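Local coordinates for E3 ubiquitin ligase RavN (Legionella pneumophila, PDB 5MIY), which acts as an E3 ubiquitin ligase, a Legionella effector that probably promotes transfer of ubiquitin onto target proteins, at residues Y9-M14 with A40-G44; L45-D51 with F108-V112. One frame throughout, in Å; residues are numbered along the deposited sequence.

Interaction 1: residues Y9-M14 with A40-G44; sequences YFDPIM and AISSG. With SO4 (sulfate ion), chain D.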
ATOM      1  N   TYR A   9       7.599   7.377   4.323  1.00 46.60           N
ATOM      2  CA  TYR A   9       7.392   6.678   3.069  1.00 47.90           C
ATOM      3  C   TYR A   9       7.220   7.713   1.968  1.00 47.86           C
ATOM      4  O   TYR A   9       6.735   8.821   2.214  1.00 46.55           O
ATOM      5  CB  TYR A   9       6.164   5.754   3.126  1.00 45.32           C
ATOM      6  CG  TYR A   9       4.833   6.472   3.304  1.00 43.23           C
ATOM      7  CD1 TYR A   9       4.439   6.956   4.555  1.00 40.43           C
ATOM      8  CD2 TYR A   9       3.961   6.649   2.222  1.00 42.40           C
ATOM      9  CE1 TYR A   9       3.218   7.602   4.723  1.00 39.11           C
ATOM     10  CE2 TYR A   9       2.741   7.285   2.381  1.00 40.26           C
ATOM     11  CZ  TYR A   9       2.374   7.765   3.627  1.00 40.09           C
ATOM     12  OH  TYR A   9       1.163   8.410   3.778  1.00 40.64           O
ATOM     13  N   PHE A  10       7.641   7.354   0.756  1.00 47.20           N
ATOM     14  CA  PHE A  10       7.401   8.204  -0.410  1.00 47.80           C
ATOM     15  C   PHE A  10       5.958   8.004  -0.851  1.00 48.56           C
ATOM     16  O   PHE A  10       5.628   7.009  -1.500  1.00 52.74           O
ATOM     17  CB  PHE A  10       8.365   7.879  -1.544  1.00 49.69           C
ATOM     18  CG  PHE A  10       8.259   8.829  -2.707  1.00 51.65           C
ATOM     19  CD1 PHE A  10       8.854  10.079  -2.644  1.00 53.33           C
ATOM     20  CD2 PHE A  10       7.543   8.484  -3.847  1.00 51.43           C
ATOM     21  CE1 PHE A  10       8.753  10.968  -3.706  1.00 54.17           C
ATOM     22  CE2 PHE A  10       7.442   9.364  -4.911  1.00 53.77           C
ATOM     23  CZ  PHE A  10       8.046  10.608  -4.842  1.00 54.09           C
ATOM     24  N   ASP A  11       5.098   8.955  -0.514  1.00 40.70           N
ATOM     25  CA  ASP A  11       3.676   8.811  -0.789  1.00 39.86           C
ATOM     26  C   ASP A  11       3.421   8.976  -2.280  1.00 43.66           C
ATOM     27  O   ASP A  11       3.678  10.061  -2.821  1.00 44.68           O
ATOM     28  CB  ASP A  11       2.870   9.842   0.001  1.00 40.12           C
ATOM     29  CG  ASP A  11       1.384   9.812  -0.338  1.00 42.32           C
ATOM     30  OD1 ASP A  11       0.848   8.721  -0.620  1.00 43.92           O
ATOM     31  OD2 ASP A  11       0.748  10.887  -0.322  1.00 45.45           O
ATOM     32  N   PRO A  12       2.922   7.953  -2.979  1.00 44.26           N
ATOM     33  CA  PRO A  12       2.655   8.133  -4.415  1.00 43.69           C
ATOM     34  C   PRO A  12       1.553   9.133  -4.688  1.00 43.23           C
ATOM     35  O   PRO A  12       1.537   9.740  -5.769  1.00 45.18           O
ATOM     36  CB  PRO A  12       2.259   6.728  -4.884  1.00 45.77           C
ATOM     37  CG  PRO A  12       1.693   6.076  -3.651  1.00 43.39           C
ATOM     38  CD  PRO A  12       2.488   6.630  -2.494  1.00 41.89           C
ATOM     39  N   ILE A  13       0.627   9.317  -3.744  1.00 39.78           N
ATOM     40  CA  ILE A  13      -0.493  10.232  -3.963  1.00 37.83           C
ATOM     41  C   ILE A  13       0.018  11.654  -4.154  1.00 42.93           C
ATOM     42  O   ILE A  13      -0.295  12.316  -5.151  1.00 46.81           O
ATOM     43  CB  ILE A  13      -1.499  10.139  -2.800  1.00 36.45           C
ATOM     44  CG1 ILE A  13      -1.912   8.678  -2.545  1.00 37.19           C
ATOM     45  CG2 ILE A  13      -2.721  10.993  -3.077  1.00 36.36           C
ATOM     46  CD1 ILE A  13      -2.773   8.056  -3.656  1.00 37.95           C
ATOM     47  N   MET A  14       0.834  12.139  -3.213  1.00 43.84           N
ATOM     48  CA  MET A  14       1.361  13.496  -3.291  1.00 43.89           C
ATOM     49  C   MET A  14       2.792  13.560  -3.814  1.00 45.82           C
ATOM     50  O   MET A  14       3.303  14.663  -4.034  1.00 47.41           O
ATOM     51  CB  MET A  14       1.268  14.181  -1.933  1.00 42.54           C
ATOM     52  CG  MET A  14      -0.115  14.137  -1.321  1.00 47.34           C
ATOM     53  SD  MET A  14      -1.337  14.887  -2.404  1.00 56.23           S
ATOM     54  CE  MET A  14      -0.741  16.583  -2.467  1.00 57.39           C
ATOM     55  N   ALA A  40       2.651   1.946   1.047  1.00 41.17           N
ATOM     56  CA  ALA A  40       2.012   2.884   1.957  1.00 40.74           C
ATOM     57  C   ALA A  40       1.484   4.064   1.153  1.00 40.76           C
ATOM     58  O   ALA A  40       2.209   4.617   0.318  1.00 43.24           O
ATOM     59  CB  ALA A  40       2.989   3.363   3.030  1.00 41.49           C
ATOM     60  N   ILE A  41       0.227   4.440   1.391  1.00 36.50           N
ATOM     61  CA  ILE A  41      -0.391   5.574   0.699  1.00 36.60           C
ATOM     62  C   ILE A  41      -1.137   6.431   1.715  1.00 38.11           C
ATOM     63  O   ILE A  41      -1.563   5.950   2.772  1.00 38.70           O
ATOM     64  CB  ILE A  41      -1.334   5.120  -0.445  1.00 36.13           C
ATOM     65  CG1 ILE A  41      -2.557   4.363   0.089  1.00 37.39           C
ATOM     66  CG2 ILE A  41      -0.573   4.266  -1.455  1.00 35.50           C
ATOM     67  CD1 ILE A  41      -3.477   3.818  -1.024  1.00 36.39           C
ATOM     68  N   SER A  42      -1.257   7.728   1.410  1.00 36.18           N
ATOM     69  CA  SER A  42      -1.915   8.623   2.353  1.00 40.87           C
ATOM     70  C   SER A  42      -3.432   8.523   2.265  1.00 41.19           C
ATOM     71  O   SER A  42      -4.123   8.797   3.250  1.00 44.80           O
ATOM     72  CB  SER A  42      -1.460  10.079   2.137  1.00 41.68           C
ATOM     73  OG  SER A  42      -1.658  10.529   0.798  1.00 42.55           O
ATOM     74  N   SER A  43      -3.962   8.127   1.110  1.00 41.58           N
ATOM     75  CA  SER A  43      -5.399   7.998   0.907  1.00 43.09           C
ATOM     76  C   SER A  43      -5.624   7.086  -0.290  1.00 42.06           C
ATOM     77  O   SER A  43      -4.697   6.786  -1.040  1.00 41.53           O
ATOM     78  CB  SER A  43      -6.058   9.358   0.655  1.00 44.84           C
ATOM     79  OG  SER A  43      -5.630   9.870  -0.595  1.00 46.72           O
ATOM     80  N   GLY A  44      -6.871   6.657  -0.468  1.00 44.74           N
ATOM     81  CA  GLY A  44      -7.294   6.071  -1.731  1.00 43.82           C
ATOM     82  C   GLY A  44      -7.654   4.600  -1.719  1.00 40.13           C
ATOM     83  O   GLY A  44      -8.033   4.077  -2.770  1.00 39.66           O
TER
HETATM   84  S   SO4 D 201     -10.244   6.273   0.811  1.00 58.06           S
HETATM   85  O1  SO4 D 201     -10.303   5.985  -0.615  1.00 55.68           O
HETATM   86  O2  SO4 D 201      -9.249   7.311   1.061  1.00 56.86           O
HETATM   87  O3  SO4 D 201      -9.856   5.039   1.484  1.00 63.83           O
HETATM   88  O4  SO4 D 201     -11.550   6.705   1.304  1.00 61.44           O
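One face of the Tyr9 ring is covered by the Ala40 methyl in a CH-pi contact, CB lying 3.8 Å from the centroid of the Tyr9 ring and 25° off its normal, shifted toward the CG-CD2 side. At the edge, near the ring plane, comes the backbone N of Ser42; it is close to the Tyr9 hydroxyl but does not bond it, the angle being poor. The second flat group, the Asp11 carboxylate, is met on both faces and forms an Asx turn at the end of strand 8-11. OD1 accepts from Ile13 N on one face and from Ser42 N on the other, the Asp11 OD1 to Ser42 N bond measuring 3.1 Å with an N-H...O angle of 148°. OD2 is gripped in the same two-faced manner by Met14 N, three residues on, and by the Ser42 hydroxyl, with Ser42 OG 2.7 Å from Asp11 OD2. All four donors stand above or below the carboxylate plane, and together they hold its rotation. With CG anti to the backbone N (chi1 175°), the carboxylate spans from its own turn to the end of strand 35-41, tying the two together where that strand gives way to loop. Four donors around one buried carboxylate would probably stabilise its negative charge. Beside this polar centre the packing is apolar: the Pro12 ring crosses Ile41 at about a right angle, CG of Pro12 lying 3.6 Å from CG2 of Ile41, while Ile13 CG1 approaches Ile41 CB more loosely, at 4.2 Å. Strand 16-19 backs Tyr9 and Asp11 through Thr18. Farther along the loop, Gly44 N donates to a sulfate, probably from the crystallisation liquor, and the Ile13 side chain ends with CD1 3.5 Å from Ser43 O.

Interaction 2: residues L45-D51 with F108-V112; sequences LEHLPSD and FSDSV. With NA (sodium ion), chain K; SO4 (sulfate ion), chain D; EDO (1,2-ethanediol), chain I.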
ATOM      1  N   LEU A  45      -7.550   3.906  -0.587  1.00 38.79           N
ATOM      2  CA  LEU A  45      -7.775   2.460  -0.607  1.00 42.05           C
ATOM      3  C   LEU A  45      -9.166   2.103  -1.135  1.00 42.72           C
ATOM      4  O   LEU A  45      -9.332   1.092  -1.833  1.00 42.74           O
ATOM      5  CB  LEU A  45      -7.564   1.872   0.788  1.00 44.37           C
ATOM      6  CG  LEU A  45      -7.500   0.338   0.853  1.00 45.32           C
ATOM      7  CD1 LEU A  45      -6.368  -0.184  -0.024  1.00 46.68           C
ATOM      8  CD2 LEU A  45      -7.340  -0.157   2.283  1.00 48.78           C
ATOM      9  N   GLU A  46     -10.173   2.920  -0.820  1.00 40.98           N
ATOM     10  CA  GLU A  46     -11.552   2.644  -1.208  1.00 45.10           C
ATOM     11  C   GLU A  46     -11.931   3.233  -2.557  1.00 43.48           C
ATOM     12  O   GLU A  46     -13.026   2.936  -3.051  1.00 44.29           O
ATOM     13  CB  GLU A  46     -12.528   3.183  -0.151  1.00 50.08           C
ATOM     14  CG  GLU A  46     -12.343   2.601   1.258  1.00 58.66           C
ATOM     15  CD  GLU A  46     -12.578   1.102   1.321  1.00 67.93           C
ATOM     16  OE1 GLU A  46     -13.407   0.590   0.538  1.00 70.30           O
ATOM     17  OE2 GLU A  46     -11.938   0.431   2.162  1.00 72.23           O
ATOM     18  N   HIS A  47     -11.069   4.049  -3.169  1.00 41.40           N
ATOM     19  CA  HIS A  47     -11.417   4.707  -4.423  1.00 38.53           C
ATOM     20  C   HIS A  47     -10.483   4.396  -5.581  1.00 36.86           C
ATOM     21  O   HIS A  47     -10.925   4.451  -6.735  1.00 38.47           O
ATOM     22  CB  HIS A  47     -11.470   6.233  -4.217  1.00 36.04           C
ATOM     23  CG  HIS A  47     -12.544   6.670  -3.270  1.00 42.38           C
ATOM     24  ND1 HIS A  47     -12.390   6.636  -1.899  1.00 42.14           N
ATOM     25  CD2 HIS A  47     -13.795   7.138  -3.497  1.00 45.35           C
ATOM     26  CE1 HIS A  47     -13.497   7.075  -1.324  1.00 43.77           C
ATOM     27  NE2 HIS A  47     -14.366   7.380  -2.272  1.00 46.89           N
ATOM     28  N   LEU A  48      -9.213   4.097  -5.324  1.00 35.19           N
ATOM     29  CA  LEU A  48      -8.298   3.807  -6.419  1.00 34.62           C
ATOM     30  C   LEU A  48      -8.662   2.474  -7.081  1.00 32.50           C
ATOM     31  O   LEU A  48      -9.179   1.563  -6.425  1.00 36.72           O
ATOM     32  CB  LEU A  48      -6.859   3.756  -5.916  1.00 32.34           C
ATOM     33  CG  LEU A  48      -6.210   5.064  -5.467  1.00 33.62           C
ATOM     34  CD1 LEU A  48      -4.888   4.740  -4.772  1.00 37.48           C
ATOM     35  CD2 LEU A  48      -5.996   6.017  -6.646  1.00 36.86           C
ATOM     36  N   PRO A  49      -8.379   2.323  -8.378  1.00 32.81           N
ATOM     37  CA  PRO A  49      -8.654   1.046  -9.053  1.00 33.70           C
ATOM     38  C   PRO A  49      -7.534   0.028  -8.946  1.00 36.08           C
ATOM     39  O   PRO A  49      -7.748  -1.140  -9.307  1.00 37.86           O
ATOM     40  CB  PRO A  49      -8.830   1.478 -10.511  1.00 32.99           C
ATOM     41  CG  PRO A  49      -7.889   2.616 -10.650  1.00 32.97           C
ATOM     42  CD  PRO A  49      -7.955   3.362  -9.333  1.00 33.89           C
ATOM     43  N   SER A  50      -6.362   0.444  -8.480  1.00 35.81           N
ATOM     44  CA  SER A  50      -5.182  -0.406  -8.388  1.00 37.46           C
ATOM     45  C   SER A  50      -4.144   0.322  -7.550  1.00 39.42           C
ATOM     46  O   SER A  50      -4.262   1.521  -7.285  1.00 40.93           O
ATOM     47  CB  SER A  50      -4.614  -0.729  -9.768  1.00 42.57           C
ATOM     48  OG  SER A  50      -4.129   0.452 -10.380  1.00 45.41           O
ATOM     49  N   ASP A  51      -3.125  -0.421  -7.143  1.00 42.22           N
ATOM     50  CA  ASP A  51      -2.019   0.159  -6.397  1.00 41.71           C
ATOM     51  C   ASP A  51      -1.274   1.156  -7.280  1.00 42.53           C
ATOM     52  O   ASP A  51      -0.965   0.838  -8.433  1.00 43.41           O
ATOM     53  CB  ASP A  51      -1.075  -0.942  -5.928  1.00 41.49           C
ATOM     54  CG  ASP A  51       0.217  -0.395  -5.370  1.00 43.66           C
ATOM     55  OD1 ASP A  51       0.157   0.367  -4.382  1.00 44.68           O
ATOM     56  OD2 ASP A  51       1.288  -0.719  -5.923  1.00 48.52           O
ATOM     57  N   PHE A 108      -8.860  -4.058  -5.110  1.00 41.53           N
ATOM     58  CA  PHE A 108      -9.239  -2.663  -5.298  1.00 40.43           C
ATOM     59  C   PHE A 108     -10.587  -2.605  -5.999  1.00 43.01           C
ATOM     60  O   PHE A 108     -10.915  -3.464  -6.824  1.00 44.39           O
ATOM     61  CB  PHE A 108      -8.177  -1.916  -6.109  1.00 40.11           C
ATOM     62  CG  PHE A 108      -6.947  -1.559  -5.313  1.00 40.72           C
ATOM     63  CD1 PHE A 108      -6.907  -0.407  -4.539  1.00 39.90           C
ATOM     64  CD2 PHE A 108      -5.828  -2.383  -5.334  1.00 41.49           C
ATOM     65  CE1 PHE A 108      -5.764  -0.083  -3.798  1.00 40.54           C
ATOM     66  CE2 PHE A 108      -4.689  -2.066  -4.601  1.00 44.07           C
ATOM     67  CZ  PHE A 108      -4.658  -0.910  -3.834  1.00 41.79           C
ATOM     68  N   SER A 109     -11.372  -1.582  -5.659  1.00 42.72           N
ATOM     69  CA  SER A 109     -12.731  -1.431  -6.164  1.00 42.52           C
ATOM     70  C   SER A 109     -12.731  -0.835  -7.565  1.00 41.61           C
ATOM     71  O   SER A 109     -11.855  -0.044  -7.925  1.00 40.89           O
ATOM     72  CB  SER A 109     -13.539  -0.532  -5.224  1.00 46.68           C
ATOM     73  OG  SER A 109     -14.812  -0.213  -5.752  1.00 47.95           O
ATOM     74  N   ASP A 110     -13.745  -1.207  -8.352  1.00 38.54           N
ATOM     75  CA  ASP A 110     -14.006  -0.598  -9.659  1.00 41.37           C
ATOM     76  C   ASP A 110     -15.156   0.400  -9.618  1.00 35.68           C
ATOM     77  O   ASP A 110     -15.646   0.822 -10.681  1.00 36.71           O
ATOM     78  CB  ASP A 110     -14.313  -1.680 -10.696  1.00 51.79           C
ATOM     79  CG  ASP A 110     -13.089  -2.486 -11.075  1.00 61.94           C
ATOM     80  OD1 ASP A 110     -12.021  -1.882 -11.315  1.00 62.64           O
ATOM     81  OD2 ASP A 110     -13.196  -3.732 -11.125  1.00 68.47           O
ATOM     82  N   SER A 111     -15.588   0.795  -8.423  1.00 34.42           N
ATOM     83  CA  SER A 111     -16.816   1.574  -8.288  1.00 34.15           C
ATOM     84  C   SER A 111     -16.691   2.979  -8.880  1.00 33.06           C
ATOM     85  O   SER A 111     -17.679   3.508  -9.406  1.00 35.10           O
ATOM     86  CB  SER A 111     -17.228   1.660  -6.819  1.00 39.43           C
ATOM     87  OG  SER A 111     -16.227   2.303  -6.050  1.00 41.30           O
ATOM     88  N   VAL A 112     -15.523   3.626  -8.779  1.00 30.30           N
ATOM     89  CA  VAL A 112     -15.473   5.021  -9.241  1.00 32.37           C
ATOM     90  C   VAL A 112     -15.632   5.093 -10.761  1.00 29.88           C
ATOM     91  O   VAL A 112     -16.351   5.959 -11.272  1.00 29.27           O
ATOM     92  CB  VAL A 112     -14.193   5.736  -8.757  1.00 29.95           C
ATOM     93  CG1 VAL A 112     -14.207   7.205  -9.192  1.00 29.05           C
ATOM     94  CG2 VAL A 112     -14.049   5.646  -7.204  1.00 33.51           C
TER
HETATM   95 NA    NA K 208     -10.563   5.772  -9.117  1.00 45.43          NA
HETATM   96  S   SO4 D 201     -10.244   6.273   0.811  1.00 58.06           S
HETATM   97  O1  SO4 D 201     -10.303   5.985  -0.615  1.00 55.68           O
HETATM   98  O2  SO4 D 201      -9.249   7.311   1.061  1.00 56.86           O
HETATM   99  O3  SO4 D 201      -9.856   5.039   1.484  1.00 63.83           O
HETATM  100  O4  SO4 D 201     -11.550   6.705   1.304  1.00 61.44           O
HETATM  101  C1  EDO I 206     -12.106  -2.309  -0.737  0.81 59.81           C
HETATM  102  O1  EDO I 206     -12.795  -2.043  -1.960  0.81 60.54           O
HETATM  103  C2  EDO I 206     -10.909  -1.377  -0.681  0.81 54.80           C
HETATM  104  O2  EDO I 206     -10.031  -1.677  -1.769  0.81 52.60           O
HETATM  105  O   HOH W   1     -10.533   0.674  -4.269  1.00 42.92           O
HETATM  106  O   HOH W   2     -12.724   2.573  -7.908  1.00 37.28           O
HETATM  107  O   HOH W   3      -9.923  -2.898  -9.699  1.00 58.83           O
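Phe108 lays one ring face over the Ser50-Asp51 peptide, with Ser50 C above the ring centre and Asp51 N, 3.4 Å from Phe108 CE2, nearer the rim. The ring packs against the irregular loop between strands 35-41 and 58-61 just before helix 111-125 begins, and it also meets the ring of Tyr59, in strand 58-61, with the planes at about 50°. The CD1 methyl of Leu45 reaches Phe108 CE1 at 3.8 Å, the two side chains crossing at about a right angle; a chi1 of -169° swings the Leu45 chain out from its backbone N, and chi2 turns CD1 to the ring. Polar joining is left to waters. One takes the N-H of Ser109 and donates to the carbonyls of Leu45 and Leu48; a second takes the N-H of Val112, in the helix's first turn, and donates to His47 O and Ser109 O. His47 O also binds a sodium ion at 2.8 Å, and Val112 CG2 packs against the same carbonyl oxygen. On the loop's other side a sulfate, probably from the crystallisation liquor, lies in the plane of the His47 ring at its edge, and Glu46 N donates to sulfate O1 and O3, both 3.1 Å away.

The two contacts follow one another along the chain, and the first leads straight into the second: Gly44 ends one segment and Leu45 starts the next. Their centres lie 14 Å apart. Interaction 1 joins the two-stranded sheet of 8-11 and 16-19 to strand 35-41, an outermost strand of the four-stranded sheet; interaction 2 fastens the following loop to the start of the C-terminal helix 111-125. They touch through Leu48, whose CD1 is 4.1 Å from both Ile13 CD1 and Ile41 CD1, and they share one sulfate. N-terminal hairpin, central sheet and C-terminal helix are thereby connected through a single continuous run, 40-51.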